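Local coordinates for Glyco_hydro_cc domain-containing protein (Trichoderma gamsii, PDB 6UBD) that probably binds beta-1,3-glucan oligosaccharides as a member of glycoside hydrolase family 128, subgroup VII, at residues A[71-84]-A[102-116]. Sequence-based numbering, arbitrary orientation.
Sequences VSMLWGGGNNGQKD and MGFNEPDCSGADVSA
Val71 opens the contact by setting CG1 against the methyl end of Met102, CG1 to CE 3.7 Å. Ser72 O then takes the Met102 N-H, and Leu74 N returns a bond to Met102 O, which pairs strands 69-73 and 100-102 in parallel, neighbours in the barrel-like sheet of this glycoside hydrolase fold. Met73 shares a face with Met102, and their CE methyls meet. Past the strand ends, Trp75 O accepts the N-H of Asn105, N to O 2.9 Å. With CG anti to the backbone N (chi1 -175°), the Trp75 indole lies against segment 102-116: Asn105 CB sits over the face of its five-membered ring, 3.8 Å from the centroid, while Ala116 CA lies off-centre over the six-membered one. Asn80 O accepts the N-H of Asp113, and Asn80 ND2 makes weak bonds to Gly111 O and Ser115 O. At Gly81, the N-cap of helix 82-92, any CB would run into Asp113 OD1. That carboxylate grips the first turn with both oxygens, OD2 taking Lys83 N through its syn lone pair (2.8 Å) and OD1 taking Asp84 N (2.9 Å). Were Asp113 an alanine, the amides of Lys83 and Asp84 would probably lose these acceptors, and the first turn the carboxylate's hold. Asp113 thus supplies, from a distant loop, acceptors for two first-turn amides, where the helix dipole would probably favour its negative charge.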
loop_
_atom_site.group_PDB
_atom_site.type_symbol
_atom_site.label_atom_id
_atom_site.label_comp_id
_atom_site.label_asym_id
_atom_site.label_seq_id
_atom_site.Cartn_x
_atom_site.Cartn_y
_atom_site.Cartn_z
ATOM N N VAL A 71 3.339 -3.490 8.948
ATOM C CA VAL A 71 1.901 -3.263 8.770
ATOM C C VAL A 71 1.284 -4.555 8.194
ATOM O O VAL A 71 1.719 -5.100 7.159
ATOM C CB VAL A 71 1.627 -2.048 7.882
ATOM C CG1 VAL A 71 0.148 -1.878 7.534
ATOM C CG2 VAL A 71 2.210 -0.795 8.503
ATOM N N SER A 72 0.231 -5.072 8.882
ATOM C CA SER A 72 -0.448 -6.326 8.500
ATOM C C SER A 72 -1.416 -6.095 7.332
ATOM O O SER A 72 -1.937 -4.978 7.185
ATOM C CB SER A 72 -1.184 -6.826 9.741
ATOM O OG SER A 72 -1.964 -8.023 9.541
ATOM N N MET A 73 -1.686 -7.147 6.590
ATOM C CA MET A 73 -2.736 -7.122 5.533
ATOM C C MET A 73 -3.563 -8.411 5.613
ATOM O O MET A 73 -2.980 -9.473 5.809
ATOM C CB MET A 73 -2.119 -6.996 4.125
ATOM C CG MET A 73 -3.117 -6.997 3.009
ATOM S SD MET A 73 -2.477 -6.764 1.329
ATOM C CE MET A 73 -1.794 -5.103 1.347
ATOM N N LEU A 74 -4.871 -8.305 5.368
ATOM C CA LEU A 74 -5.672 -9.470 4.890
ATOM C C LEU A 74 -5.895 -9.299 3.366
ATOM O O LEU A 74 -6.662 -8.460 2.954
ATOM C CB LEU A 74 -7.004 -9.609 5.635
ATOM C CG LEU A 74 -7.928 -10.702 5.096
ATOM C CD1 LEU A 74 -7.253 -12.076 5.155
ATOM C CD2 LEU A 74 -9.206 -10.795 5.908
ATOM N N TRP A 75 -5.157 -10.066 2.565
ATOM C CA TRP A 75 -5.084 -9.828 1.127
ATOM C C TRP A 75 -6.443 -10.071 0.434
ATOM O O TRP A 75 -6.832 -9.279 -0.480
ATOM C CB TRP A 75 -3.951 -10.702 0.544
ATOM C CG TRP A 75 -3.634 -10.517 -0.919
ATOM C CD1 TRP A 75 -2.659 -9.686 -1.450
ATOM C CD2 TRP A 75 -4.183 -11.216 -2.065
ATOM N NE1 TRP A 75 -2.610 -9.770 -2.817
ATOM C CE2 TRP A 75 -3.533 -10.712 -3.215
ATOM C CE3 TRP A 75 -5.211 -12.177 -2.239
ATOM C CZ2 TRP A 75 -3.820 -11.186 -4.506
ATOM C CZ3 TRP A 75 -5.495 -12.633 -3.508
ATOM C CH2 TRP A 75 -4.811 -12.135 -4.631
ATOM N N GLY A 76 -7.114 -11.183 0.763
ATOM C CA GLY A 76 -8.348 -11.544 0.081
ATOM C C GLY A 76 -9.192 -12.494 0.891
ATOM O O GLY A 76 -9.088 -12.564 2.124
ATOM N N GLY A 77 -10.050 -13.258 0.159
ATOM C CA GLY A 77 -10.993 -14.214 0.761
ATOM C C GLY A 77 -10.591 -15.672 0.687
ATOM O O GLY A 77 -11.413 -16.493 1.119
ATOM N N GLY A 78 -9.396 -15.987 0.205
ATOM C CA GLY A 78 -8.883 -17.345 0.239
ATOM C C GLY A 78 -9.472 -18.290 -0.806
ATOM O O GLY A 78 -9.163 -19.481 -0.724
ATOM N N ASN A 79 -10.112 -17.790 -1.854
ATOM C CA ASN A 79 -10.635 -18.614 -2.973
ATOM C C ASN A 79 -10.090 -18.166 -4.328
ATOM O O ASN A 79 -10.634 -18.594 -5.358
ATOM C CB ASN A 79 -12.184 -18.695 -2.900
ATOM C CG ASN A 79 -12.683 -19.396 -1.657
ATOM O OD1 ASN A 79 -12.390 -20.573 -1.518
ATOM N ND2 ASN A 79 -13.278 -18.618 -0.751
ATOM N N ASN A 80 -9.077 -17.289 -4.370
ATOM C CA ASN A 80 -8.449 -16.839 -5.642
ATOM C C ASN A 80 -6.938 -16.996 -5.583
ATOM O O ASN A 80 -6.222 -16.093 -6.068
ATOM C CB ASN A 80 -8.879 -15.403 -5.941
ATOM C CG ASN A 80 -8.411 -14.944 -7.316
ATOM O OD1 ASN A 80 -8.446 -15.736 -8.287
ATOM N ND2 ASN A 80 -7.913 -13.689 -7.468
ATOM N N GLY A 81 -6.430 -18.113 -5.129
ATOM C CA GLY A 81 -5.014 -18.453 -5.295
ATOM C C GLY A 81 -4.393 -19.244 -4.137
ATOM O O GLY A 81 -4.902 -19.222 -3.012
ATOM N N GLN A 82 -3.307 -19.962 -4.466
ATOM C CA GLN A 82 -2.552 -20.734 -3.426
ATOM C C GLN A 82 -2.172 -19.841 -2.251
ATOM O O GLN A 82 -2.370 -20.207 -1.071
ATOM C CB GLN A 82 -1.384 -21.478 -4.057
ATOM C CG GLN A 82 -0.680 -22.433 -3.074
ATOM C CD GLN A 82 0.285 -23.409 -3.746
ATOM O OE1 GLN A 82 0.046 -24.625 -3.778
ATOM N NE2 GLN A 82 1.405 -22.893 -4.248
ATOM N N LYS A 83 -1.480 -18.742 -2.552
ATOM C CA LYS A 83 -1.027 -17.796 -1.490
ATOM C C LYS A 83 -2.223 -17.110 -0.828
ATOM O O LYS A 83 -2.200 -16.862 0.402
ATOM C CB LYS A 83 -0.037 -16.769 -2.030
ATOM C CG LYS A 83 1.297 -17.360 -2.505
ATOM C CD LYS A 83 2.360 -16.331 -3.047
ATOM C CE LYS A 83 3.675 -16.992 -3.390
ATOM N NZ LYS A 83 3.546 -17.715 -4.670
ATOM N N ASP A 84 -3.290 -16.829 -1.582
ATOM C CA ASP A 84 -4.537 -16.230 -0.996
ATOM C C ASP A 84 -5.025 -17.132 0.155
ATOM O O ASP A 84 -5.271 -16.656 1.274
ATOM C CB ASP A 84 -5.538 -16.035 -2.107
ATOM C CG ASP A 84 -6.869 -15.370 -1.760
ATOM O OD1 ASP A 84 -6.970 -14.762 -0.655
ATOM O OD2 ASP A 84 -7.767 -15.404 -2.670
ATOM N N MET A 102 -4.332 -3.471 7.104
ATOM C CA MET A 102 -5.000 -3.083 5.867
ATOM C C MET A 102 -5.950 -4.196 5.372
ATOM O O MET A 102 -5.600 -5.405 5.431
ATOM C CB MET A 102 -3.958 -2.799 4.758
ATOM C CG MET A 102 -2.925 -1.701 5.081
ATOM S SD MET A 102 -1.605 -1.504 3.926
ATOM C CE MET A 102 -0.666 -3.015 4.131
ATOM N N GLY A 103 -7.036 -3.773 4.707
ATOM C CA GLY A 103 -7.928 -4.700 4.018
ATOM C C GLY A 103 -7.484 -5.105 2.620
ATOM O O GLY A 103 -6.252 -4.991 2.264
ATOM N N PHE A 104 -8.425 -5.594 1.831
ATOM C CA PHE A 104 -8.145 -6.442 0.656
ATOM C C PHE A 104 -7.301 -5.691 -0.410
ATOM O O PHE A 104 -7.525 -4.497 -0.642
ATOM C CB PHE A 104 -9.419 -7.001 0.047
ATOM C CG PHE A 104 -10.433 -7.396 1.095
ATOM C CD1 PHE A 104 -10.202 -8.451 1.996
ATOM C CD2 PHE A 104 -11.591 -6.653 1.272
ATOM C CE1 PHE A 104 -11.091 -8.748 3.030
ATOM C CE2 PHE A 104 -12.456 -6.935 2.326
ATOM C CZ PHE A 104 -12.207 -7.957 3.189
ATOM N N ASN A 105 -6.483 -6.514 -1.089
ATOM C CA ASN A 105 -5.642 -5.968 -2.197
ATOM C C ASN A 105 -6.371 -6.073 -3.548
ATOM O O ASN A 105 -6.375 -7.168 -4.107
ATOM C CB ASN A 105 -4.284 -6.668 -2.150
ATOM C CG ASN A 105 -3.282 -6.082 -3.142
ATOM O OD1 ASN A 105 -2.742 -5.011 -2.806
ATOM N ND2 ASN A 105 -3.203 -6.635 -4.346
ATOM N N GLU A 106 -6.921 -4.960 -4.028
ATOM C CA GLU A 106 -7.503 -4.908 -5.408
ATOM C C GLU A 106 -8.627 -5.951 -5.573
ATOM O O GLU A 106 -8.622 -6.758 -6.494
ATOM C CB GLU A 106 -6.379 -5.081 -6.449
ATOM C CG GLU A 106 -5.314 -3.925 -6.362
ATOM C CD GLU A 106 -4.279 -3.960 -7.468
ATOM O OE1 GLU A 106 -4.186 -5.000 -8.170
ATOM O OE2 GLU A 106 -3.515 -2.941 -7.584
ATOM N N PRO A 107 -9.699 -5.881 -4.741
ATOM C CA PRO A 107 -10.856 -6.784 -4.913
ATOM C C PRO A 107 -11.543 -6.554 -6.260
ATOM O O PRO A 107 -12.303 -7.458 -6.692
ATOM C CB PRO A 107 -11.707 -6.448 -3.688
ATOM C CG PRO A 107 -11.449 -4.976 -3.434
ATOM C CD PRO A 107 -9.945 -4.865 -3.689
ATOM N N ASP A 108 -11.378 -5.373 -6.882
ATOM C CA ASP A 108 -11.947 -4.973 -8.185
ATOM C C ASP A 108 -11.112 -5.433 -9.389
ATOM O O ASP A 108 -11.504 -5.077 -10.515
ATOM C CB ASP A 108 -12.211 -3.458 -8.203
ATOM C CG ASP A 108 -11.002 -2.564 -7.885
ATOM O OD1 ASP A 108 -10.032 -3.051 -7.241
ATOM O OD2 ASP A 108 -11.093 -1.365 -8.291
ATOM N N CYS A 109 -10.102 -6.265 -9.199
ATOM C CA CYS A 109 -9.332 -6.845 -10.326
ATOM C C CYS A 109 -9.215 -8.384 -10.132
ATOM O O CYS A 109 -9.458 -8.917 -9.027
ATOM C CB CYS A 109 -7.951 -6.223 -10.467
ATOM S SG CYS A 109 -7.833 -4.736 -11.493
ATOM N N SER A 110 -8.848 -9.106 -11.180
ATOM C CA SER A 110 -8.817 -10.575 -11.262
ATOM C C SER A 110 -7.386 -11.070 -11.497
ATOM O O SER A 110 -6.434 -10.293 -11.700
ATOM C CB SER A 110 -9.815 -11.096 -12.337
ATOM O OG SER A 110 -9.447 -10.620 -13.601
ATOM N N GLY A 111 -7.247 -12.379 -11.422
ATOM C CA GLY A 111 -5.966 -13.054 -11.633
ATOM C C GLY A 111 -5.545 -13.779 -10.351
ATOM O O GLY A 111 -5.457 -13.139 -9.277
ATOM N N ALA A 112 -5.359 -15.086 -10.444
ATOM C CA ALA A 112 -5.003 -15.917 -9.272
ATOM C C ALA A 112 -3.707 -15.411 -8.638
ATOM O O ALA A 112 -2.685 -15.233 -9.328
ATOM C CB ALA A 112 -4.887 -17.369 -9.645
ATOM N N ASP A 113 -3.776 -15.122 -7.329
ATOM C CA ASP A 113 -2.646 -14.516 -6.555
ATOM C C ASP A 113 -2.135 -13.164 -7.107
ATOM O O ASP A 113 -1.028 -12.758 -6.719
ATOM C CB ASP A 113 -1.514 -15.545 -6.327
ATOM C CG ASP A 113 -1.773 -16.524 -5.185
ATOM O OD1 ASP A 113 -2.700 -16.265 -4.345
ATOM O OD2 ASP A 113 -1.091 -17.568 -5.110
ATOM N N VAL A 114 -2.919 -12.513 -7.951
ATOM C CA VAL A 114 -2.558 -11.182 -8.504
ATOM C C VAL A 114 -3.366 -10.079 -7.808
ATOM O O VAL A 114 -2.822 -9.152 -7.238
ATOM C CB VAL A 114 -2.687 -11.077 -10.033
ATOM C CG1 VAL A 114 -2.370 -9.684 -10.543
ATOM C CG2 VAL A 114 -1.852 -12.158 -10.705
ATOM N N SER A 115 -4.680 -10.189 -7.867
ATOM C CA SER A 115 -5.665 -9.260 -7.252
ATOM C C SER A 115 -6.774 -10.075 -6.568
ATOM O O SER A 115 -7.039 -11.177 -7.041
ATOM C CB SER A 115 -6.202 -8.278 -8.324
ATOM O OG SER A 115 -5.142 -7.544 -8.954
ATOM N N ALA A 116 -7.365 -9.530 -5.498
ATOM C CA ALA A 116 -8.242 -10.354 -4.659
ATOM C C ALA A 116 -9.499 -10.877 -5.394
ATOM O O ALA A 116 -9.971 -12.006 -5.018
ATOM C CB ALA A 116 -8.631 -9.592 -3.414
HETATM O O HOH W 1 -9.560 -13.424 -2.675
HETATM O O HOH W 2 -9.325 -14.270 -10.513
HETATM O O HOH W 3 1.116 -18.111 -6.556
#